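Local coordinates for WYL1 (Ruminococcus sp., PDB 6OAW), which probably modulates a Type VI-D CRISPR-Cas immune system as a WYL-domain accessory protein, at residues 170-175 with 181-186; 34-39 with 56-61; 82-87 with 187-192; 61-66 with 166-171. One frame throughout, in Å; residues are numbered along the deposited sequence.

Contact 1 of 4, residues 170-175 with 181-186; sequences EDYALL and ERLIFA
Tyr172 lays the edge of its ring against Leu183, whose methyl carbon CD1 sits near the ring plane, 3.7 Å from Tyr172 CD1 and 4.1 Å from Tyr172 CE1. The two side chains run past each other in opposite directions. The same methyl also meets the segment from another quarter, since Leu175 CD1 approaches Leu183 CD1 to 3.6 Å, the two leucines crossing at about a right angle. Beyond the ring, Tyr172 OH comes within 3.4 Å of Ile184 CD1. Tyr172 gets that far because its CG stands anti to the backbone N (chi1 172°), which carries the long ring across to the helix ahead. A type I turn from Tyr172 to Leu175, closed by Leu175 N bonding Tyr172 O at 3.0 Å, brings Leu175 round to the same methyl of Leu183 that the Tyr172 ring touches. The contact joins the end of helix 161-172 and the turn after it to helix 177-184, the next helix in the chain. The hydroxyl of Tyr172 is hydrogen-bonded to Asp39 OD2, and its ring also packs on Ile36 and Ile62. A phenylalanine in its place would keep the ring against Leu183 but would probably leave Asp39 without this hydroxyl mate and open a gap beside Ile184 CD1. Branched aliphatic residues suit the helix 181-184 side because their methyls can fit round a ring edge, while tyrosine suits the other side by pairing a greasy ring with a polar end. Across the two segments, therefore, cohesion comes from apolar packing, and the one buried hydroxyl draws its polar partner from a third helix.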
loop_
_atom_site.group_PDB
_atom_site.type_symbol
_atom_site.label_atom_id
_atom_site.label_comp_id
_atom_site.label_asym_id
_atom_site.label_seq_id
_atom_site.Cartn_x
_atom_site.Cartn_y
_atom_site.Cartn_z
ATOM N N GLU B 170 13.588 -0.858 -6.453
ATOM C CA GLU B 170 12.260 -1.500 -6.648
ATOM C C GLU B 170 11.664 -1.799 -5.270
ATOM O O GLU B 170 10.448 -1.568 -5.087
ATOM C CB GLU B 170 12.306 -2.791 -7.464
ATOM C CG GLU B 170 12.768 -2.609 -8.885
ATOM C CD GLU B 170 11.773 -2.085 -9.903
ATOM O OE1 GLU B 170 10.611 -1.765 -9.537
ATOM O OE2 GLU B 170 12.171 -1.974 -11.089
ATOM N N ASP B 171 12.460 -2.271 -4.321
ATOM C CA ASP B 171 11.939 -2.556 -2.955
ATOM C C ASP B 171 11.577 -1.239 -2.245
ATOM O O ASP B 171 10.518 -1.176 -1.622
ATOM C CB ASP B 171 12.926 -3.324 -2.088
ATOM C CG ASP B 171 12.929 -4.812 -2.311
ATOM O OD1 ASP B 171 12.164 -5.275 -3.180
ATOM O OD2 ASP B 171 13.741 -5.470 -1.645
ATOM N N TYR B 172 12.437 -0.229 -2.333
ATOM C CA TYR B 172 12.150 1.120 -1.790
ATOM C C TYR B 172 10.738 1.538 -2.220
ATOM O O TYR B 172 9.892 1.815 -1.359
ATOM C CB TYR B 172 13.190 2.136 -2.260
ATOM C CG TYR B 172 12.812 3.537 -1.874
ATOM C CD1 TYR B 172 13.001 4.003 -0.584
ATOM C CD2 TYR B 172 12.182 4.363 -2.794
ATOM C CE1 TYR B 172 12.632 5.288 -0.229
ATOM C CE2 TYR B 172 11.814 5.647 -2.463
ATOM C CZ TYR B 172 12.034 6.110 -1.177
ATOM O OH TYR B 172 11.655 7.394 -0.912
ATOM N N ALA B 173 10.472 1.465 -3.524
ATOM C CA ALA B 173 9.227 1.943 -4.168
ATOM C C ALA B 173 7.987 1.213 -3.666
ATOM O O ALA B 173 6.895 1.772 -3.908
ATOM C CB ALA B 173 9.320 1.798 -5.660
ATOM N N LEU B 174 8.120 0.026 -3.060
ATOM C CA LEU B 174 6.967 -0.803 -2.600
ATOM C C LEU B 174 6.616 -0.476 -1.142
ATOM O O LEU B 174 5.538 -0.887 -0.665
ATOM C CB LEU B 174 7.292 -2.302 -2.775
ATOM C CG LEU B 174 7.370 -2.787 -4.234
ATOM C CD1 LEU B 174 7.797 -4.247 -4.318
ATOM C CD2 LEU B 174 6.072 -2.560 -4.996
ATOM N N LEU B 175 7.512 0.180 -0.419
ATOM C CA LEU B 175 7.298 0.504 1.011
ATOM C C LEU B 175 6.129 1.480 1.144
ATOM O O LEU B 175 5.895 2.276 0.188
ATOM C CB LEU B 175 8.562 1.141 1.583
ATOM C CG LEU B 175 9.769 0.224 1.674
ATOM C CD1 LEU B 175 10.995 1.020 2.097
ATOM C CD2 LEU B 175 9.490 -0.916 2.652
ATOM N N GLU B 181 9.614 7.502 4.113
ATOM C CA GLU B 181 9.969 8.774 4.787
ATOM C C GLU B 181 11.050 8.518 5.847
ATOM O O GLU B 181 11.935 9.377 6.016
ATOM C CB GLU B 181 8.704 9.414 5.364
ATOM C CG GLU B 181 8.934 10.840 5.799
ATOM C CD GLU B 181 7.847 11.406 6.693
ATOM O OE1 GLU B 181 7.573 10.806 7.783
ATOM O OE2 GLU B 181 7.265 12.413 6.271
ATOM N N ARG B 182 11.030 7.361 6.507
ATOM C CA ARG B 182 12.009 7.073 7.593
ATOM C C ARG B 182 13.375 6.789 6.976
ATOM O O ARG B 182 14.365 7.154 7.585
ATOM C CB ARG B 182 11.540 5.943 8.507
ATOM C CG ARG B 182 10.223 6.240 9.202
ATOM C CD ARG B 182 10.116 5.521 10.526
ATOM N NE ARG B 182 9.824 4.102 10.363
ATOM C CZ ARG B 182 8.630 3.602 10.038
ATOM N NH1 ARG B 182 7.611 4.405 9.821
ATOM N NH2 ARG B 182 8.464 2.302 9.905
ATOM N N LEU B 183 13.434 6.192 5.791
ATOM C CA LEU B 183 14.709 6.038 5.052
ATOM C C LEU B 183 15.246 7.422 4.664
ATOM O O LEU B 183 16.448 7.673 4.887
ATOM C CB LEU B 183 14.491 5.163 3.814
ATOM C CG LEU B 183 14.306 3.680 4.095
ATOM C CD1 LEU B 183 13.974 2.926 2.814
ATOM C CD2 LEU B 183 15.552 3.098 4.759
ATOM N N ILE B 184 14.399 8.304 4.146
ATOM C CA ILE B 184 14.849 9.642 3.651
ATOM C C ILE B 184 15.360 10.483 4.821
ATOM O O ILE B 184 16.310 11.233 4.605
ATOM C CB ILE B 184 13.712 10.369 2.916
ATOM C CG1 ILE B 184 13.221 9.572 1.709
ATOM C CG2 ILE B 184 14.110 11.788 2.539
ATOM C CD1 ILE B 184 11.925 10.147 1.129
ATOM N N PHE B 185 14.722 10.407 5.991
ATOM C CA PHE B 185 15.031 11.276 7.150
ATOM C C PHE B 185 15.737 10.445 8.225
ATOM O O PHE B 185 15.608 10.756 9.438
ATOM C CB PHE B 185 13.754 11.959 7.644
ATOM C CG PHE B 185 13.299 13.084 6.754
ATOM C CD1 PHE B 185 13.882 14.340 6.850
ATOM C CD2 PHE B 185 12.281 12.894 5.840
ATOM C CE1 PHE B 185 13.450 15.392 6.046
ATOM C CE2 PHE B 185 11.866 13.928 5.016
ATOM C CZ PHE B 185 12.457 15.172 5.110
ATOM N N ALA B 186 16.446 9.409 7.804
ATOM C CA ALA B 186 17.139 8.470 8.714
ATOM C C ALA B 186 18.056 9.240 9.667
ATOM O O ALA B 186 18.119 8.871 10.857
ATOM C CB ALA B 186 17.914 7.471 7.922
#

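Contact 2 of 4, residues 34-39 with 56-61; sequences SVIIKD and SSFLTS
Asp39 OD2 is gripped by two groups at once, Arg180 NE in a salt bridge and Tyr172 OH, while the CB of the same residue rests 3.9 Å from Phe58 CZ. Aspartate suits the spot: its short stem leaves room for the ring and its carboxylate turns to the polar partners. The far end of the Phe58 ring meets the backbone of helix 34-39 obliquely, with Phe58 CZ 3.8 Å from Asp39 C and Phe58 CE2 3.8 Å from Ile36 O. CG of Phe58 is anti to the backbone N (chi1 -171°), which throws the ring out toward that helix. Ile36 fills the space beside it: its CG2 branch lies 4.2 Å from Phe58 CD2 and equally far from Leu59 CD2, the isoleucine and leucine crossing nearly at right angles. The segment axes come to 11.2 Å of each other, with the helix directions 102° apart and the Phe58 ring lying between them. On the other side of helix 56-61, Ser56 O accepts both Thr60 OG1, at 2.7 Å, and Thr60 N, from opposite faces of its carbonyl plane, so the threonine hydroxyl is satisfied within its own helix. Phe58 is further packed by Phe43, from helix 30-44, and by Ile184 of helix 177-184. Strand 131-136 covers Leu59 through Val133 and Leu135, placing the crossing between that strand and helix 177-184.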
loop_
_atom_site.group_PDB
_atom_site.type_symbol
_atom_site.label_atom_id
_atom_site.label_comp_id
_atom_site.label_asym_id
_atom_site.label_seq_id
_atom_site.Cartn_x
_atom_site.Cartn_y
_atom_site.Cartn_z
ATOM N N SER B 34 8.537 6.422 -10.808
ATOM C CA SER B 34 7.548 7.486 -10.547
ATOM C C SER B 34 7.385 7.660 -9.020
ATOM O O SER B 34 7.219 8.798 -8.580
ATOM C CB SER B 34 6.263 7.178 -11.241
ATOM O OG SER B 34 5.637 6.151 -10.542
ATOM N N VAL B 35 7.484 6.596 -8.223
ATOM C CA VAL B 35 7.521 6.727 -6.732
ATOM C C VAL B 35 8.754 7.538 -6.303
ATOM O O VAL B 35 8.615 8.461 -5.481
ATOM C CB VAL B 35 7.452 5.374 -6.009
ATOM C CG1 VAL B 35 7.692 5.535 -4.506
ATOM C CG2 VAL B 35 6.114 4.684 -6.241
ATOM N N ILE B 36 9.917 7.260 -6.865
ATOM C CA ILE B 36 11.193 7.946 -6.487
ATOM C C ILE B 36 11.154 9.436 -6.891
ATOM O O ILE B 36 11.509 10.249 -6.058
ATOM C CB ILE B 36 12.380 7.182 -7.072
ATOM C CG1 ILE B 36 12.545 5.841 -6.361
ATOM C CG2 ILE B 36 13.662 7.992 -7.037
ATOM C CD1 ILE B 36 13.401 4.872 -7.129
ATOM N N ILE B 37 10.736 9.766 -8.114
ATOM C CA ILE B 37 10.479 11.149 -8.623
ATOM C C ILE B 37 9.550 11.915 -7.664
ATOM O O ILE B 37 9.910 13.038 -7.258
ATOM C CB ILE B 37 9.942 11.077 -10.078
ATOM C CG1 ILE B 37 11.097 10.891 -11.059
ATOM C CG2 ILE B 37 9.097 12.277 -10.469
ATOM C CD1 ILE B 37 11.994 12.112 -11.159
ATOM N N LYS B 38 8.387 11.350 -7.338
ATOM C CA LYS B 38 7.421 11.966 -6.385
ATOM C C LYS B 38 8.155 12.210 -5.061
ATOM O O LYS B 38 8.155 13.380 -4.591
ATOM C CB LYS B 38 6.158 11.115 -6.185
ATOM C CG LYS B 38 5.266 10.945 -7.411
ATOM N N ASP B 39 8.791 11.186 -4.478
ATOM C CA ASP B 39 9.374 11.326 -3.120
ATOM C C ASP B 39 10.448 12.421 -3.177
ATOM O O ASP B 39 10.513 13.214 -2.248
ATOM C CB ASP B 39 9.965 10.038 -2.558
ATOM C CG ASP B 39 8.963 8.923 -2.314
ATOM O OD1 ASP B 39 7.761 9.200 -2.382
ATOM O OD2 ASP B 39 9.419 7.761 -2.083
ATOM N N SER B 56 21.136 11.341 -8.060
ATOM C CA SER B 56 22.245 10.507 -7.542
ATOM C C SER B 56 22.293 10.635 -6.012
ATOM O O SER B 56 22.375 9.608 -5.313
ATOM C CB SER B 56 23.569 10.875 -8.189
ATOM O OG SER B 56 23.617 10.447 -9.549
ATOM N N SER B 57 22.252 11.860 -5.510
ATOM C CA SER B 57 22.308 12.164 -4.061
ATOM C C SER B 57 21.092 11.522 -3.380
ATOM O O SER B 57 21.258 10.890 -2.330
ATOM C CB SER B 57 22.385 13.667 -3.840
ATOM O OG SER B 57 21.842 14.032 -2.577
ATOM N N PHE B 58 19.910 11.653 -3.977
ATOM C CA PHE B 58 18.660 11.128 -3.394
ATOM C C PHE B 58 18.760 9.587 -3.350
ATOM O O PHE B 58 18.464 8.994 -2.306
ATOM C CB PHE B 58 17.454 11.684 -4.148
ATOM C CG PHE B 58 16.148 11.374 -3.476
ATOM C CD1 PHE B 58 15.764 12.060 -2.343
ATOM C CD2 PHE B 58 15.327 10.361 -3.938
ATOM C CE1 PHE B 58 14.586 11.749 -1.678
ATOM C CE2 PHE B 58 14.146 10.057 -3.283
ATOM C CZ PHE B 58 13.765 10.769 -2.165
ATOM N N LEU B 59 19.196 8.950 -4.442
ATOM C CA LEU B 59 19.330 7.475 -4.520
ATOM C C LEU B 59 20.400 7.035 -3.520
ATOM O O LEU B 59 20.263 5.949 -2.932
ATOM C CB LEU B 59 19.701 7.036 -5.942
ATOM C CG LEU B 59 18.609 7.199 -6.995
ATOM C CD1 LEU B 59 19.157 6.939 -8.376
ATOM C CD2 LEU B 59 17.436 6.285 -6.712
ATOM N N THR B 60 21.430 7.862 -3.337
ATOM C CA THR B 60 22.546 7.574 -2.411
ATOM C C THR B 60 22.049 7.618 -0.960
ATOM O O THR B 60 22.449 6.720 -0.187
ATOM C CB THR B 60 23.743 8.468 -2.723
ATOM O OG1 THR B 60 24.145 8.080 -4.039
ATOM C CG2 THR B 60 24.867 8.286 -1.731
ATOM N N SER B 61 21.234 8.604 -0.588
ATOM C CA SER B 61 20.616 8.712 0.758
ATOM C C SER B 61 19.804 7.451 1.039
ATOM O O SER B 61 19.872 6.936 2.164
ATOM C CB SER B 61 19.727 9.918 0.870
ATOM O OG SER B 61 20.487 11.095 0.780
#

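Contact 3 of 4, residues 82-87 with 187-192; sequences IGIPLL and DNIIKI
Ile84 and Ile189 carry the contact, their side chains sliding past each other in opposite directions. Ile84 CD1 lies 3.7 Å from Ile189 CG2 and 4.0 Å from Ile189 CB, and it also reaches Ile189 CD1 at 4.1 Å, so one methyl nestles in the fork of the other isoleucine. The chain of Ile84 folds back on itself instead of extending (chi2 -59°), and this turn swings CD1 toward the helix. A second touch on the same branch is polar on one side only: Ile82 O stands 3.8 Å from Ile189 CG2. Between these two residues Gly83 adopts a positive phi of 90°, a conformation that a residue without a side chain takes most easily. Segment 82-87 belongs to the irregular connection between helices 55-71 and 92-96. Here it lies against helix 186-199, which is followed in the chain by strand 205-211 of an antiparallel sheet, probably that of the WYL domain; the contact thus stands where the helical N-terminal part adjoins that sheet. Ile189 packs on Ile228 of strand 219-230 as well, so a beta-branched side chain serves both loop and sheet. The loop carbonyls are fixed from outside the contact: Gly83 O accepts from Arg182 NE and Ile82 O from Asn193 ND2. Ile84 also packs on Ala69 of helix 55-71 and Leu183 of helix 177-184. Asn188, on the helix, is anchored through ND2 to Leu262 O.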
loop_
_atom_site.group_PDB
_atom_site.type_symbol
_atom_site.label_atom_id
_atom_site.label_comp_id
_atom_site.label_asym_id
_atom_site.label_seq_id
_atom_site.Cartn_x
_atom_site.Cartn_y
_atom_site.Cartn_z
ATOM N N ILE B 82 16.515 1.958 15.315
ATOM C CA ILE B 82 15.111 1.590 15.629
ATOM C C ILE B 82 14.210 2.371 14.664
ATOM O O ILE B 82 14.321 3.603 14.585
ATOM C CB ILE B 82 14.799 1.875 17.116
ATOM C CG1 ILE B 82 15.468 0.836 18.031
ATOM C CG2 ILE B 82 13.287 2.003 17.362
ATOM C CD1 ILE B 82 15.468 1.228 19.516
ATOM N N GLY B 83 13.359 1.666 13.935
ATOM C CA GLY B 83 12.377 2.262 13.019
ATOM C C GLY B 83 12.933 2.452 11.609
ATOM O O GLY B 83 12.130 2.789 10.745
ATOM N N ILE B 84 14.237 2.281 11.349
ATOM C CA ILE B 84 14.758 2.376 9.952
ATOM C C ILE B 84 14.384 1.079 9.232
ATOM O O ILE B 84 14.701 -0.001 9.692
ATOM C CB ILE B 84 16.266 2.665 9.876
ATOM C CG1 ILE B 84 16.680 3.903 10.668
ATOM C CG2 ILE B 84 16.690 2.799 8.426
ATOM C CD1 ILE B 84 15.999 5.154 10.222
ATOM N N PRO B 85 13.598 1.127 8.133
ATOM C CA PRO B 85 13.161 -0.097 7.464
ATOM C C PRO B 85 14.325 -0.986 7.003
ATOM O O PRO B 85 15.353 -0.458 6.589
ATOM C CB PRO B 85 12.344 0.400 6.268
ATOM C CG PRO B 85 11.901 1.785 6.664
ATOM C CD PRO B 85 12.991 2.344 7.553
ATOM N N LEU B 86 14.119 -2.301 7.099
ATOM C CA LEU B 86 15.048 -3.354 6.637
ATOM C C LEU B 86 14.526 -3.859 5.294
ATOM O O LEU B 86 13.520 -4.532 5.275
ATOM C CB LEU B 86 15.113 -4.443 7.711
ATOM C CG LEU B 86 15.689 -3.981 9.057
ATOM C CD1 LEU B 86 15.415 -4.996 10.150
ATOM C CD2 LEU B 86 17.189 -3.748 8.952
ATOM N N LEU B 87 15.148 -3.434 4.198
ATOM C CA LEU B 87 14.727 -3.798 2.832
ATOM C C LEU B 87 15.073 -5.261 2.590
ATOM O O LEU B 87 16.188 -5.668 2.961
ATOM C CB LEU B 87 15.474 -2.952 1.800
ATOM C CG LEU B 87 15.087 -1.500 1.681
ATOM C CD1 LEU B 87 15.784 -0.900 0.474
ATOM C CD2 LEU B 87 13.573 -1.380 1.557
ATOM N N ASP B 187 18.752 10.264 9.164
ATOM C CA ASP B 187 19.754 11.029 9.951
ATOM C C ASP B 187 19.012 11.664 11.133
ATOM O O ASP B 187 19.500 11.497 12.260
ATOM C CB ASP B 187 20.571 11.989 9.071
ATOM C CG ASP B 187 21.540 11.349 8.061
ATOM O OD1 ASP B 187 21.663 10.094 8.016
ATOM O OD2 ASP B 187 22.186 12.115 7.312
ATOM N N ASN B 188 17.841 12.292 10.928
ATOM C CA ASN B 188 17.013 12.832 12.044
ATOM C C ASN B 188 16.677 11.667 12.996
ATOM O O ASN B 188 16.757 11.826 14.252
ATOM C CB ASN B 188 15.712 13.496 11.581
ATOM C CG ASN B 188 15.845 14.882 10.967
ATOM O OD1 ASN B 188 16.939 15.462 10.896
ATOM N ND2 ASN B 188 14.715 15.422 10.506
ATOM N N ILE B 189 16.302 10.517 12.442
ATOM C CA ILE B 189 15.784 9.406 13.285
ATOM C C ILE B 189 16.916 8.864 14.153
ATOM O O ILE B 189 16.661 8.605 15.341
ATOM C CB ILE B 189 15.113 8.332 12.430
ATOM C CG1 ILE B 189 13.787 8.870 11.884
ATOM C CG2 ILE B 189 14.950 7.060 13.226
ATOM C CD1 ILE B 189 13.188 8.035 10.781
ATOM N N ILE B 190 18.102 8.719 13.575
ATOM C CA ILE B 190 19.323 8.202 14.263
ATOM C C ILE B 190 19.667 9.117 15.451
ATOM O O ILE B 190 19.929 8.575 16.547
ATOM C CB ILE B 190 20.476 8.037 13.247
ATOM C CG1 ILE B 190 20.232 6.816 12.362
ATOM C CG2 ILE B 190 21.842 7.970 13.915
ATOM C CD1 ILE B 190 21.096 6.788 11.129
ATOM N N LYS B 191 19.646 10.444 15.261
ATOM C CA LYS B 191 20.009 11.413 16.331
ATOM C C LYS B 191 18.933 11.339 17.416
ATOM O O LYS B 191 19.289 11.287 18.594
ATOM C CB LYS B 191 20.224 12.813 15.755
ATOM C CG LYS B 191 21.479 12.926 14.906
ATOM C CD LYS B 191 21.570 14.170 14.056
ATOM C CE LYS B 191 22.970 14.410 13.516
ATOM N N ILE B 192 17.664 11.263 17.033
ATOM C CA ILE B 192 16.553 11.108 18.009
ATOM C C ILE B 192 16.746 9.802 18.805
ATOM O O ILE B 192 16.609 9.845 20.047
ATOM C CB ILE B 192 15.191 11.195 17.305
ATOM C CG1 ILE B 192 14.938 12.603 16.779
ATOM C CG2 ILE B 192 14.096 10.748 18.244
ATOM C CD1 ILE B 192 13.791 12.707 15.799
#

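Contact 4 of 4, residues 61-66 with 166-171; sequences SIFDSA and KAVYED
Helices 55-71 and 161-172 cross almost perpendicularly in the helical N-terminal part of the protein, and Ile62 and Phe63 of the first meet Val168 and Tyr169 of the second. Over the short segments the axes come to 10.7 Å of each other at 91°, so the touching is confined to a compact patch of large side chains. Ile62 CG2 lies at the edge of the Tyr169 ring, near its plane, 4.0 Å from Tyr169 CE1. The end of the same ring reaches over to Phe63, where Tyr169 OH is 3.6 Å from Phe63 CB. That hydroxyl is hydrogen-bonded to the backbone carbonyl of Leu59, one turn before Phe63, which tethers the tyrosine to the opposing helix. Phe63 has its CG anti to the backbone N (chi1 -175°), placing the ring where Val168 CG1 meets Phe63 CD2 at 4.4 Å. Val168 CG1 also lies over one face of the Tyr169 ring, 3.9 Å above its plane and offset toward the rim. Phe90, from a loop, stacks edge-to-face with Phe63. Away from the crossing, Lys166 NZ forms a salt bridge with Glu170 OE2 at 2.8 Å, one helical turn along, and has a second acidic partner in Glu128. Long charged chains suit that side, and beta-branched or aromatic ones the buried face. The chemistry implies an interface cemented by apolar contact, in which the tyrosine hydroxyl, pinned to a main-chain oxygen, would fix where its ring lies.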
loop_
_atom_site.group_PDB
_atom_site.type_symbol
_atom_site.label_atom_id
_atom_site.label_comp_id
_atom_site.label_asym_id
_atom_site.label_seq_id
_atom_site.Cartn_x
_atom_site.Cartn_y
_atom_site.Cartn_z
ATOM N N SER B 61 21.234 8.604 -0.588
ATOM C CA SER B 61 20.616 8.712 0.758
ATOM C C SER B 61 19.804 7.451 1.039
ATOM O O SER B 61 19.872 6.936 2.164
ATOM C CB SER B 61 19.727 9.918 0.870
ATOM O OG SER B 61 20.487 11.095 0.780
ATOM N N ILE B 62 19.004 7.013 0.072
ATOM C CA ILE B 62 18.134 5.818 0.240
ATOM C C ILE B 62 19.052 4.622 0.505
ATOM O O ILE B 62 18.840 3.927 1.515
ATOM C CB ILE B 62 17.245 5.587 -0.987
ATOM C CG1 ILE B 62 16.220 6.710 -1.148
ATOM C CG2 ILE B 62 16.570 4.220 -0.907
ATOM C CD1 ILE B 62 15.446 6.641 -2.438
ATOM N N PHE B 63 20.039 4.420 -0.374
ATOM C CA PHE B 63 21.022 3.331 -0.255
ATOM C C PHE B 63 21.690 3.413 1.117
ATOM O O PHE B 63 21.695 2.380 1.774
ATOM C CB PHE B 63 22.039 3.336 -1.391
ATOM C CG PHE B 63 22.956 2.153 -1.314
ATOM C CD1 PHE B 63 24.054 2.181 -0.470
ATOM C CD2 PHE B 63 22.662 0.996 -2.007
ATOM C CE1 PHE B 63 24.843 1.058 -0.325
ATOM C CE2 PHE B 63 23.472 -0.122 -1.882
ATOM C CZ PHE B 63 24.562 -0.083 -1.048
ATOM N N ASP B 64 22.174 4.577 1.553
ATOM C CA ASP B 64 22.986 4.729 2.788
ATOM C C ASP B 64 22.128 4.352 3.998
ATOM O O ASP B 64 22.599 3.568 4.880
ATOM C CB ASP B 64 23.556 6.140 2.950
ATOM C CG ASP B 64 24.729 6.432 2.023
ATOM O OD1 ASP B 64 25.235 5.478 1.408
ATOM O OD2 ASP B 64 25.109 7.603 1.910
ATOM N N SER B 65 20.904 4.865 4.045
ATOM C CA SER B 65 19.971 4.573 5.151
ATOM C C SER B 65 19.653 3.081 5.216
ATOM O O SER B 65 19.760 2.504 6.316
ATOM C CB SER B 65 18.750 5.417 4.999
ATOM O OG SER B 65 19.130 6.761 5.186
ATOM N N ALA B 66 19.227 2.487 4.108
ATOM C CA ALA B 66 18.800 1.074 4.067
ATOM C C ALA B 66 19.992 0.185 4.446
ATOM O O ALA B 66 19.793 -0.786 5.177
ATOM C CB ALA B 66 18.270 0.732 2.698
ATOM N N LYS B 166 19.008 -2.306 -8.675
ATOM C CA LYS B 166 17.614 -2.367 -9.175
ATOM C C LYS B 166 16.715 -2.908 -8.051
ATOM O O LYS B 166 15.584 -2.381 -7.840
ATOM C CB LYS B 166 17.516 -3.236 -10.425
ATOM C CG LYS B 166 16.087 -3.525 -10.866
ATOM C CD LYS B 166 15.988 -4.391 -12.118
ATOM C CE LYS B 166 14.554 -4.575 -12.597
ATOM N NZ LYS B 166 13.868 -3.292 -12.912
ATOM N N ALA B 167 17.200 -3.939 -7.358
ATOM C CA ALA B 167 16.464 -4.604 -6.262
ATOM C C ALA B 167 16.264 -3.607 -5.117
ATOM O O ALA B 167 15.176 -3.548 -4.571
ATOM C CB ALA B 167 17.203 -5.832 -5.823
ATOM N N VAL B 168 17.294 -2.848 -4.767
ATOM C CA VAL B 168 17.191 -1.847 -3.673
ATOM C C VAL B 168 16.059 -0.853 -3.999
ATOM O O VAL B 168 15.228 -0.614 -3.108
ATOM C CB VAL B 168 18.533 -1.140 -3.432
ATOM C CG1 VAL B 168 18.368 0.129 -2.606
ATOM C CG2 VAL B 168 19.520 -2.064 -2.766
ATOM N N TYR B 169 16.016 -0.301 -5.217
ATOM C CA TYR B 169 15.126 0.848 -5.550
ATOM C C TYR B 169 13.721 0.329 -5.849
ATOM O O TYR B 169 12.780 1.027 -5.474
ATOM C CB TYR B 169 15.746 1.738 -6.636
ATOM C CG TYR B 169 17.033 2.363 -6.164
ATOM C CD1 TYR B 169 17.074 3.107 -4.996
ATOM C CD2 TYR B 169 18.228 2.095 -6.799
ATOM C CE1 TYR B 169 18.261 3.622 -4.498
ATOM C CE2 TYR B 169 19.427 2.588 -6.312
ATOM C CZ TYR B 169 19.450 3.358 -5.158
ATOM O OH TYR B 169 20.651 3.847 -4.719
ATOM N N GLU B 170 13.588 -0.858 -6.453
ATOM C CA GLU B 170 12.260 -1.500 -6.648
ATOM C C GLU B 170 11.664 -1.799 -5.270
ATOM O O GLU B 170 10.448 -1.568 -5.087
ATOM C CB GLU B 170 12.306 -2.791 -7.464
ATOM C CG GLU B 170 12.768 -2.609 -8.885
ATOM C CD GLU B 170 11.773 -2.085 -9.903
ATOM O OE1 GLU B 170 10.611 -1.765 -9.537
ATOM O OE2 GLU B 170 12.171 -1.974 -11.089
ATOM N N ASP B 171 12.460 -2.271 -4.321
ATOM C CA ASP B 171 11.939 -2.556 -2.955
ATOM C C ASP B 171 11.577 -1.239 -2.245
ATOM O O ASP B 171 10.518 -1.176 -1.622
ATOM C CB ASP B 171 12.926 -3.324 -2.088
ATOM C CG ASP B 171 12.929 -4.812 -2.311
ATOM O OD1 ASP B 171 12.164 -5.275 -3.180
ATOM O OD2 ASP B 171 13.741 -5.470 -1.645
#

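Contacts 1, 2 and 4 all touch one another, with centres about 7 Å (1 and 4) or about 9 Å (1 and 2, 2 and 4) apart. Helix 55-71 serves contacts 2 and 4, and helix 161-172 serves contacts 1 and 4. Ser65 OG lies 2.8 Å from Leu183 O, a probable hydrogen bond joining contacts 4 and 1. Contact 3 stands apart from contact 2, the two centres about 17 Å apart and the nearest atoms about 7 Å, but adjoins contact 1, centres about 11 Å apart, and contact 4, where Leu87 CD1 packs 3.7 Å from Ala66 CB. Along the chain contact 1 is nested within the loop that contact 3 closes.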